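Local coordinates for putative potassium transport protein (Staphylococcus aureus 08BA02176, PDB 4XTT), which binds the second messenger c-di-AMP through its RCK C domain and, as a KtrA protein, probably regulates potassium transport across the membrane, at residues 34-37 against 43-46; 69-74 against 80-85; 18-21 against 25-28. One frame throughout, in Å; residues are numbered along the deposited sequence.

Interaction 1: 34-37 against 43-46; sequences LDIR and NIIA. With 2BA ((2R,3R,3aS,5R,7aR,9R,10R,10aS,12R,14aR)-2,9-bis(6-amino-9H-purin-9-yl)octahydro-2H,7H-difuro[3,2-d:3',2'-j][1,3,7,9,2,8 ]tetraoxadiphosphacyclododecine-3,5,10,12-tetrol 5,12-dioxide), chain C.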
loop_
_atom_site.group_PDB
_atom_site.type_symbol
_atom_site.label_atom_id
_atom_site.label_comp_id
_atom_site.label_asym_id
_atom_site.label_seq_id
_atom_site.Cartn_x
_atom_site.Cartn_y
_atom_site.Cartn_z
ATOM N N LEU A 34 5.467 -5.934 13.820
ATOM C CA LEU A 34 6.536 -6.201 12.866
ATOM C C LEU A 34 7.091 -4.901 12.272
ATOM O O LEU A 34 8.214 -4.873 11.763
ATOM C CB LEU A 34 6.026 -7.125 11.758
ATOM C CG LEU A 34 5.666 -8.547 12.207
ATOM C CD1 LEU A 34 5.154 -9.382 11.045
ATOM C CD2 LEU A 34 6.853 -9.227 12.878
ATOM N N ASP A 35 6.290 -3.838 12.359
ATOM C CA ASP A 35 6.631 -2.496 11.872
ATOM C C ASP A 35 7.155 -2.557 10.430
ATOM O O ASP A 35 8.231 -2.043 10.112
ATOM C CB ASP A 35 7.650 -1.842 12.804
ATOM C CG ASP A 35 7.565 -0.326 12.790
ATOM O OD1 ASP A 35 6.496 0.215 12.424
ATOM O OD2 ASP A 35 8.558 0.329 13.169
ATOM N N ILE A 36 6.354 -3.155 9.558
ATOM C CA ILE A 36 6.836 -3.616 8.268
ATOM C C ILE A 36 7.349 -2.498 7.363
ATOM O O ILE A 36 8.472 -2.595 6.860
ATOM C CB ILE A 36 5.736 -4.437 7.557
ATOM C CG1 ILE A 36 5.523 -5.747 8.321
ATOM C CG2 ILE A 36 6.103 -4.732 6.105
ATOM C CD1 ILE A 36 4.347 -6.573 7.841
ATOM N N ARG A 37 6.573 -1.441 7.158
ATOM C CA ARG A 37 7.033 -0.393 6.251
ATOM C C ARG A 37 8.232 0.367 6.806
ATOM O O ARG A 37 9.155 0.710 6.063
ATOM C CB ARG A 37 5.913 0.585 5.928
ATOM C CG ARG A 37 6.264 1.557 4.802
ATOM C CD ARG A 37 4.998 2.112 4.187
ATOM N NE ARG A 37 4.067 2.533 5.225
ATOM C CZ ARG A 37 2.785 2.196 5.259
ATOM N NH1 ARG A 37 2.258 1.447 4.295
ATOM N NH2 ARG A 37 2.024 2.627 6.255
ATOM N N ASN A 43 5.057 -2.033 1.379
ATOM C CA ASN A 43 3.693 -1.580 1.589
ATOM C C ASN A 43 2.711 -2.741 1.489
ATOM O O ASN A 43 2.731 -3.505 0.518
ATOM C CB ASN A 43 3.336 -0.501 0.575
ATOM C CG ASN A 43 1.931 0.044 0.766
ATOM O OD1 ASN A 43 1.436 0.139 1.888
ATOM N ND2 ASN A 43 1.288 0.422 -0.335
ATOM N N ILE A 44 1.889 -2.905 2.520
ATOM C CA ILE A 44 0.834 -3.907 2.493
ATOM C C ILE A 44 -0.460 -3.228 2.052
ATOM O O ILE A 44 -1.021 -2.399 2.779
ATOM C CB ILE A 44 0.666 -4.571 3.864
ATOM C CG1 ILE A 44 1.981 -5.247 4.266
ATOM C CG2 ILE A 44 -0.509 -5.539 3.863
ATOM C CD1 ILE A 44 1.863 -6.158 5.440
ATOM N N ILE A 45 -0.912 -3.580 0.850
ATOM C CA ILE A 45 -2.074 -2.956 0.209
ATOM C C ILE A 45 -3.363 -3.500 0.817
ATOM O O ILE A 45 -4.337 -2.769 1.010
ATOM C CB ILE A 45 -2.067 -3.197 -1.322
ATOM C CG1 ILE A 45 -0.751 -2.702 -1.916
ATOM C CG2 ILE A 45 -3.229 -2.498 -1.988
ATOM C CD1 ILE A 45 -0.592 -2.993 -3.393
ATOM N N ALA A 46 -3.361 -4.801 1.090
ATOM C CA ALA A 46 -4.533 -5.496 1.604
ATOM C C ALA A 46 -4.156 -6.832 2.235
ATOM O O ALA A 46 -3.027 -7.313 2.084
ATOM C CB ALA A 46 -5.555 -5.714 0.495
HETATM P P 2BA C . 5.335 4.075 9.108
HETATM O O1P 2BA C . 5.667 3.476 7.796
HETATM O O2P 2BA C . 6.529 4.863 9.549
HETATM O "O5'" 2BA C . 4.110 5.093 8.915
HETATM C "C5'" 2BA C . 3.603 5.804 10.059
HETATM C "C4'" 2BA C . 2.345 6.484 9.695
HETATM O "O4'" 2BA C . 2.466 7.256 8.419
HETATM C "C3'" 2BA C . 1.303 5.488 9.461
HETATM O "O3'" 2BA C . 0.591 5.224 10.701
HETATM C "C2'" 2BA C . 0.396 6.088 8.505
HETATM O "O2'" 2BA C . -0.608 6.893 9.186
HETATM C "C1'" 2BA C . 1.242 6.944 7.646
HETATM N N9 2BA C . 1.614 6.247 6.497
HETATM C C8 2BA C . 2.754 5.879 6.417
HETATM N N7 2BA C . 2.933 5.223 5.234
HETATM C C5 2BA C . 1.541 5.326 4.676
HETATM C C6 2BA C . 0.826 4.951 3.548
HETATM N N6 2BA C . 1.495 4.245 2.546
HETATM N N1 2BA C . -0.476 5.236 3.381
HETATM C C2 2BA C . -1.129 5.898 4.301
HETATM N N3 2BA C . -0.538 6.294 5.413
HETATM C C4 2BA C . 0.769 6.047 5.651
HETATM P P1 2BA C . 0.148 3.697 10.956
HETATM O O1P1 2BA C . -0.810 3.362 9.867
HETATM O O2P1 2BA C . -0.582 3.640 12.255
HETATM O "O5'1" 2BA C . 1.285 2.569 10.924
HETATM C "C5'1" 2BA C . 2.412 2.643 11.782
HETATM C "C4'1" 2BA C . 3.405 1.656 11.305
HETATM O "O4'1" 2BA C . 2.758 0.335 11.088
HETATM C "C3'1" 2BA C . 3.932 2.056 9.991
HETATM O "O3'1" 2BA C . 5.131 2.860 10.126
HETATM C "C2'1" 2BA C . 4.251 0.817 9.301
HETATM O "O2'1" 2BA C . 5.591 0.408 9.673
HETATM C "C1'1" 2BA C . 3.273 -0.173 9.785
HETATM N N91 2BA C . 2.214 -0.316 8.868
HETATM C C81 2BA C . 1.101 0.086 9.176
HETATM N N71 2BA C . 0.186 -0.124 8.176
HETATM C C51 2BA C . 1.125 -0.777 7.189
HETATM C C61 2BA C . 1.056 -1.321 5.902
HETATM N N61 2BA C . -0.186 -1.328 5.201
HETATM N N11 2BA C . 2.100 -1.834 5.296
HETATM C C21 2BA C . 3.286 -1.866 5.889
HETATM N N31 2BA C . 3.483 -1.379 7.120
HETATM C C41 2BA C . 2.450 -0.831 7.810
#
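Ile36 and Ile44 meet through their terminal methyls, with Ile36 CD1 3.5 Å from Ile44 CD1. The two side chains cross at about a right angle. In both, CG1 stands beside the backbone N, and this turns CD1 of each toward the other residue. Arg37 and Asn43 lie alongside each other, pointing the same way.

Between these two segments sits one adenine of c-di-AMP. Strand residue Ile44 binds it through two backbone atoms. Ile44 N donates to N11 of the ligand over 3.0 Å, and Ile44 O accepts from the ligand amine N61 over 2.8 Å. From the helix side, Arg37 N donates to ring atom N31 at 3.1 Å, a bent bond (139°). The base is thus held on two sides by backbone groups. Asp35, at the N-cap position, takes the ribose: its OD1 accepts from hydroxyl O2'1 at 2.9 Å.

The Arg37 chain bends at chi3 (46°). This turns NE to the phosphate, where it bonds O1P over 3.2 Å. One face of the guanidinium lies against the other adenine, with ligand C5 3.2 Å above its plane and offset toward the rim.

Further out, Ile36 also packs on Ile31 and Ile42, while Asn43 bonds by backbone to Ile72 of the next strand. Arg37, Asp35 and Ile44 of the second subunit bond the same ligand. The arrangement is a nucleotide pocket shared by two RCK C domains, with a helix start and a strand each giving backbone bonds to the base.

Interaction 2: 69-74 against 80-85; sequences LIMIGH and RFEKNI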
loop_
_atom_site.group_PDB
_atom_site.type_symbol
_atom_site.label_atom_id
_atom_site.label_comp_id
_atom_site.label_asym_id
_atom_site.label_seq_id
_atom_site.Cartn_x
_atom_site.Cartn_y
_atom_site.Cartn_z
ATOM N N LEU A 69 -0.982 -11.696 3.105
ATOM C CA LEU A 69 -0.583 -10.301 2.971
ATOM C C LEU A 69 -0.249 -10.020 1.515
ATOM O O LEU A 69 0.551 -10.728 0.905
ATOM C CB LEU A 69 0.618 -9.958 3.866
ATOM C CG LEU A 69 0.550 -10.362 5.341
ATOM C CD1 LEU A 69 1.699 -9.750 6.111
ATOM C CD2 LEU A 69 -0.774 -9.966 5.970
ATOM N N ILE A 70 -0.869 -8.989 0.955
ATOM C CA ILE A 70 -0.557 -8.595 -0.407
ATOM C C ILE A 70 0.427 -7.424 -0.352
ATOM O O ILE A 70 0.075 -6.305 0.038
ATOM C CB ILE A 70 -1.825 -8.220 -1.186
ATOM C CG1 ILE A 70 -2.873 -9.323 -1.034
ATOM C CG2 ILE A 70 -1.501 -7.987 -2.644
ATOM C CD1 ILE A 70 -4.157 -9.064 -1.787
ATOM N N MET A 71 1.665 -7.685 -0.756
ATOM C CA MET A 71 2.731 -6.724 -0.528
ATOM C C MET A 71 3.271 -6.167 -1.826
ATOM O O MET A 71 3.319 -6.855 -2.849
ATOM C CB MET A 71 3.869 -7.369 0.252
ATOM C CG MET A 71 3.442 -8.080 1.505
ATOM S SD MET A 71 4.844 -8.905 2.272
ATOM C CE MET A 71 5.462 -9.822 0.865
ATOM N N ILE A 72 3.715 -4.921 -1.767
ATOM C CA ILE A 72 4.317 -4.278 -2.916
ATOM C C ILE A 72 5.556 -3.514 -2.458
ATOM O O ILE A 72 5.530 -2.823 -1.438
ATOM C CB ILE A 72 3.282 -3.373 -3.619
ATOM C CG1 ILE A 72 3.822 -2.828 -4.932
ATOM C CG2 ILE A 72 2.827 -2.240 -2.709
ATOM C CD1 ILE A 72 2.757 -2.111 -5.724
ATOM N N GLY A 73 6.649 -3.667 -3.200
ATOM C CA GLY A 73 7.916 -3.051 -2.845
ATOM C C GLY A 73 9.068 -3.552 -3.703
ATOM O O GLY A 73 8.873 -4.311 -4.657
ATOM N N HIS A 74 10.275 -3.107 -3.371
ATOM C CA HIS A 74 11.476 -3.526 -4.082
ATOM C C HIS A 74 11.765 -4.995 -3.800
ATOM O O HIS A 74 11.541 -5.465 -2.683
ATOM C CB HIS A 74 12.659 -2.645 -3.668
ATOM C CG HIS A 74 13.852 -2.765 -4.562
ATOM N ND1 HIS A 74 14.762 -3.799 -4.456
ATOM C CD2 HIS A 74 14.297 -1.977 -5.568
ATOM C CE1 HIS A 74 15.708 -3.642 -5.360
ATOM N NE2 HIS A 74 15.451 -2.545 -6.051
ATOM N N ARG A 80 14.039 -9.806 1.728
ATOM C CA ARG A 80 14.596 -9.729 3.069
ATOM C C ARG A 80 13.544 -9.993 4.137
ATOM O O ARG A 80 13.809 -10.683 5.121
ATOM C CB ARG A 80 15.247 -8.369 3.278
ATOM C CG ARG A 80 16.245 -8.294 4.415
ATOM C CD ARG A 80 16.120 -6.926 5.015
ATOM N NE ARG A 80 16.126 -5.949 3.928
ATOM C CZ ARG A 80 15.737 -4.681 4.034
ATOM N NH1 ARG A 80 15.269 -4.212 5.189
ATOM N NH2 ARG A 80 15.784 -3.891 2.968
ATOM N N PHE A 81 12.346 -9.454 3.941
ATOM C CA PHE A 81 11.262 -9.679 4.886
ATOM C C PHE A 81 10.845 -11.144 4.905
ATOM O O PHE A 81 10.589 -11.708 5.968
ATOM C CB PHE A 81 10.063 -8.802 4.538
ATOM C CG PHE A 81 8.854 -9.058 5.392
ATOM C CD1 PHE A 81 8.870 -8.772 6.750
ATOM C CD2 PHE A 81 7.693 -9.567 4.833
ATOM C CE1 PHE A 81 7.754 -9.002 7.541
ATOM C CE2 PHE A 81 6.572 -9.794 5.613
ATOM C CZ PHE A 81 6.604 -9.505 6.974
ATOM N N GLU A 82 10.813 -11.759 3.725
ATOM C CA GLU A 82 10.410 -13.154 3.595
ATOM C C GLU A 82 11.385 -14.106 4.268
ATOM O O GLU A 82 10.979 -15.120 4.829
ATOM C CB GLU A 82 10.273 -13.537 2.123
ATOM C CG GLU A 82 9.093 -12.914 1.428
ATOM C CD GLU A 82 9.025 -13.294 -0.034
ATOM O OE1 GLU A 82 9.797 -14.185 -0.446
ATOM O OE2 GLU A 82 8.208 -12.701 -0.773
ATOM N N LYS A 83 12.664 -13.755 4.253
ATOM C CA LYS A 83 13.688 -14.643 4.774
ATOM C C LYS A 83 13.757 -14.563 6.289
ATOM O O LYS A 83 14.220 -15.495 6.944
ATOM C CB LYS A 83 15.042 -14.315 4.137
ATOM C CG LYS A 83 15.391 -15.250 2.984
ATOM C CD LYS A 83 14.357 -15.149 1.863
ATOM C CE LYS A 83 14.734 -15.997 0.659
ATOM N NZ LYS A 83 13.762 -15.798 -0.455
ATOM N N ASN A 84 13.265 -13.464 6.846
ATOM C CA ASN A 84 13.223 -13.312 8.296
ATOM C C ASN A 84 11.987 -13.978 8.888
ATOM O O ASN A 84 11.664 -13.780 10.055
ATOM C CB ASN A 84 13.264 -11.837 8.684
ATOM C CG ASN A 84 14.661 -11.249 8.584
ATOM O OD1 ASN A 84 15.340 -11.056 9.591
ATOM N ND2 ASN A 84 15.097 -10.966 7.364
ATOM N N ILE A 85 11.279 -14.744 8.063
ATOM C CA ILE A 85 10.094 -15.476 8.501
ATOM C C ILE A 85 10.086 -16.913 7.963
ATOM O O ILE A 85 11.025 -17.686 8.182
ATOM C CB ILE A 85 8.804 -14.764 8.066
ATOM C CG1 ILE A 85 8.764 -13.345 8.641
ATOM C CG2 ILE A 85 7.588 -15.557 8.515
ATOM C CD1 ILE A 85 7.585 -12.544 8.202
#
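Arg80 O, in the last turn of the helix, receives several donors from the chain end. The shortest bond comes from Asn84 ND2 at 2.6 Å, with an N-H...O angle of 152°. The donor is tilted 29° from the carbonyl plane. Asn84 N and Lys83 N add weak bonds to the same oxygen. Asn84 is the first residue to leave helical angles, and its side-chain amide bonds back to Arg80 O across the helix end.

This helix faces strand 68-72. Met71 and Phe81 carry the contact. Met71 SD lies 3.9 Å from both Phe81 CE2 and Phe81 CD2, and 4.9 Å from the centre of the Phe81 ring. It approaches obliquely, 66° off the ring normal. With its ring turned away from the backbone N, Phe81 reaches from the helix toward the sheet. Met71 bends at chi3, and its methyl turns to Glu82, with Met71 CE 4.3 Å from Glu82 OE2.

Met71 and Phe81 are buried, and Glu82 is partly exposed. Around the ring, Tyr40 meets Phe81 edge-to-face, and Ile36, Ile42 and Leu20 pack on it. At the other end of the helix, the N-cap residue His74 bonds the backbone N of Asn76 through ND1. The Met71 side chain is about 7 Å from bound c-di-AMP, so the contact lies near the ligand pocket. It is a Met-aromatic contact that joins the C-terminal helix 75-83 to the antiparallel sheet of the RCK C domain.

Interaction 3: 18-21 against 25-28; sequences VELK and KMAG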
loop_
_atom_site.group_PDB
_atom_site.type_symbol
_atom_site.label_atom_id
_atom_site.label_comp_id
_atom_site.label_asym_id
_atom_site.label_seq_id
_atom_site.Cartn_x
_atom_site.Cartn_y
_atom_site.Cartn_z
ATOM N N VAL A 18 3.745 -9.344 -4.354
ATOM C CA VAL A 18 3.937 -10.693 -3.869
ATOM C C VAL A 18 2.922 -10.966 -2.778
ATOM O O VAL A 18 2.601 -10.090 -1.974
ATOM C CB VAL A 18 5.372 -10.901 -3.328
ATOM C CG1 VAL A 18 5.505 -12.256 -2.655
ATOM C CG2 VAL A 18 6.392 -10.753 -4.460
ATOM N N GLU A 19 2.371 -12.168 -2.786
ATOM C CA GLU A 19 1.540 -12.634 -1.692
ATOM C C GLU A 19 2.329 -13.471 -0.694
ATOM O O GLU A 19 3.197 -14.256 -1.074
ATOM C CB GLU A 19 0.352 -13.416 -2.233
ATOM C CG GLU A 19 -0.802 -12.525 -2.632
ATOM C CD GLU A 19 -1.924 -13.301 -3.269
ATOM O OE1 GLU A 19 -2.004 -14.527 -3.030
ATOM O OE2 GLU A 19 -2.750 -12.675 -3.967
ATOM N N LEU A 20 2.017 -13.311 0.584
ATOM C CA LEU A 20 2.705 -14.067 1.622
ATOM C C LEU A 20 1.710 -14.537 2.677
ATOM O O LEU A 20 1.054 -13.731 3.335
ATOM C CB LEU A 20 3.797 -13.222 2.275
ATOM C CG LEU A 20 4.565 -13.955 3.371
ATOM C CD1 LEU A 20 5.339 -15.109 2.762
ATOM C CD2 LEU A 20 5.491 -13.019 4.124
ATOM N N LYS A 21 1.624 -15.853 2.846
ATOM C CA LYS A 21 0.649 -16.446 3.749
ATOM C C LYS A 21 1.193 -16.412 5.170
ATOM O O LYS A 21 2.372 -16.686 5.398
ATOM C CB LYS A 21 0.324 -17.876 3.311
ATOM C CG LYS A 21 -0.718 -18.602 4.163
ATOM C CD LYS A 21 -1.534 -19.582 3.318
ATOM C CE LYS A 21 -0.664 -20.261 2.262
ATOM N NZ LYS A 21 -1.445 -21.062 1.278
ATOM N N LYS A 25 4.383 -18.422 13.333
ATOM C CA LYS A 25 5.409 -17.477 13.738
ATOM C C LYS A 25 4.911 -16.046 13.588
ATOM O O LYS A 25 5.137 -15.202 14.457
ATOM C CB LYS A 25 6.669 -17.682 12.896
ATOM C CG LYS A 25 7.731 -16.622 13.090
ATOM C CD LYS A 25 8.841 -16.768 12.062
ATOM C CE LYS A 25 9.894 -15.692 12.249
ATOM N NZ LYS A 25 9.276 -14.337 12.305
ATOM N N MET A 26 4.195 -15.794 12.498
ATOM C CA MET A 26 3.762 -14.446 12.156
ATOM C C MET A 26 2.327 -14.202 12.626
ATOM O O MET A 26 1.921 -13.061 12.852
ATOM C CB MET A 26 3.929 -14.231 10.645
ATOM C CG MET A 26 2.898 -13.373 9.949
ATOM S SD MET A 26 3.445 -12.988 8.267
ATOM C CE MET A 26 4.160 -14.551 7.782
ATOM N N ALA A 27 1.576 -15.285 12.809
ATOM C CA ALA A 27 0.225 -15.206 13.361
ATOM C C ALA A 27 0.286 -14.868 14.850
ATOM O O ALA A 27 1.172 -15.339 15.568
ATOM C CB ALA A 27 -0.526 -16.505 13.141
ATOM N N GLY A 28 -0.641 -14.034 15.310
ATOM C CA GLY A 28 -0.619 -13.588 16.689
ATOM C C GLY A 28 0.082 -12.251 16.797
ATOM O O GLY A 28 0.014 -11.579 17.827
#
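Strand 15-21 is an outermost strand of the sheet within this chain. The loop that follows it leads to helix 36-40. Here the last residues of the strand meet the loop after three intervening residues. Met26 makes the contact from the loop side.

Its methyl does the touching. Met26 CE lies 3.7 Å from Lys21 O, a backbone carbonyl, and 4.2 Å from Leu20 CD2. The sulfur stands further back from both: Met26 SD is 4.8 Å from Lys21 O and 4.6 Å from Leu20 CD2. The side chains of Leu20 and Met26 cross at a slant. Met26 leaves its backbone toward the strand and runs extended through chi2 (169°). A bend at chi3 (40°) then turns CE to the strand end. The backbones themselves stay well apart, since the nearest pair of alpha carbons, Lys21 CA and Met26 CA, is 9.2 Å apart. The length of the methionine spans this distance.

The strand belongs to the antiparallel sheet of the RCK C domain, where Leu20 pairs by backbone with Leu69 of strand 68-72, and Val18 with Met71. The Leu20 side chain packs on Phe81 of helix 75-83. Met26 is buried and also rests on Leu63 and on the C-terminal Ile85.

On Leu20, CD2 is the branch that faces Met26. The other methyl lies further off, with Leu20 CD1 5.2 Å from Met26 CE. The contact is small, burying 93 Å² over both sides, and it is apolar apart from the carbonyl. Lys21 takes part through its backbone, while its side chain starts off away from the loop.

In the fold
All three interactions reach the same antiparallel sheet. Strand 68-72 lies between the strands of interactions 1 and 3, and is itself part of interaction 2. Interactions 1 and 2 are buried, and interaction 3 is partly buried near the chain surface. Their chemistry differs with place. Interaction 1 lines the ligand pocket and is rich in polar bonds to c-di-AMP. Interaction 2 joins sheet to helix with sulfur and a ring. Interaction 3 is a sparse apolar contact at a strand end. Interactions 1 and 2 touch through Ile44 and Leu69. Interactions 2 and 3 share backbone bonds between strands 68-72 and 15-21, with a weak Lys25 to Asn84 contact besides. Interactions 1 and 3 do not touch.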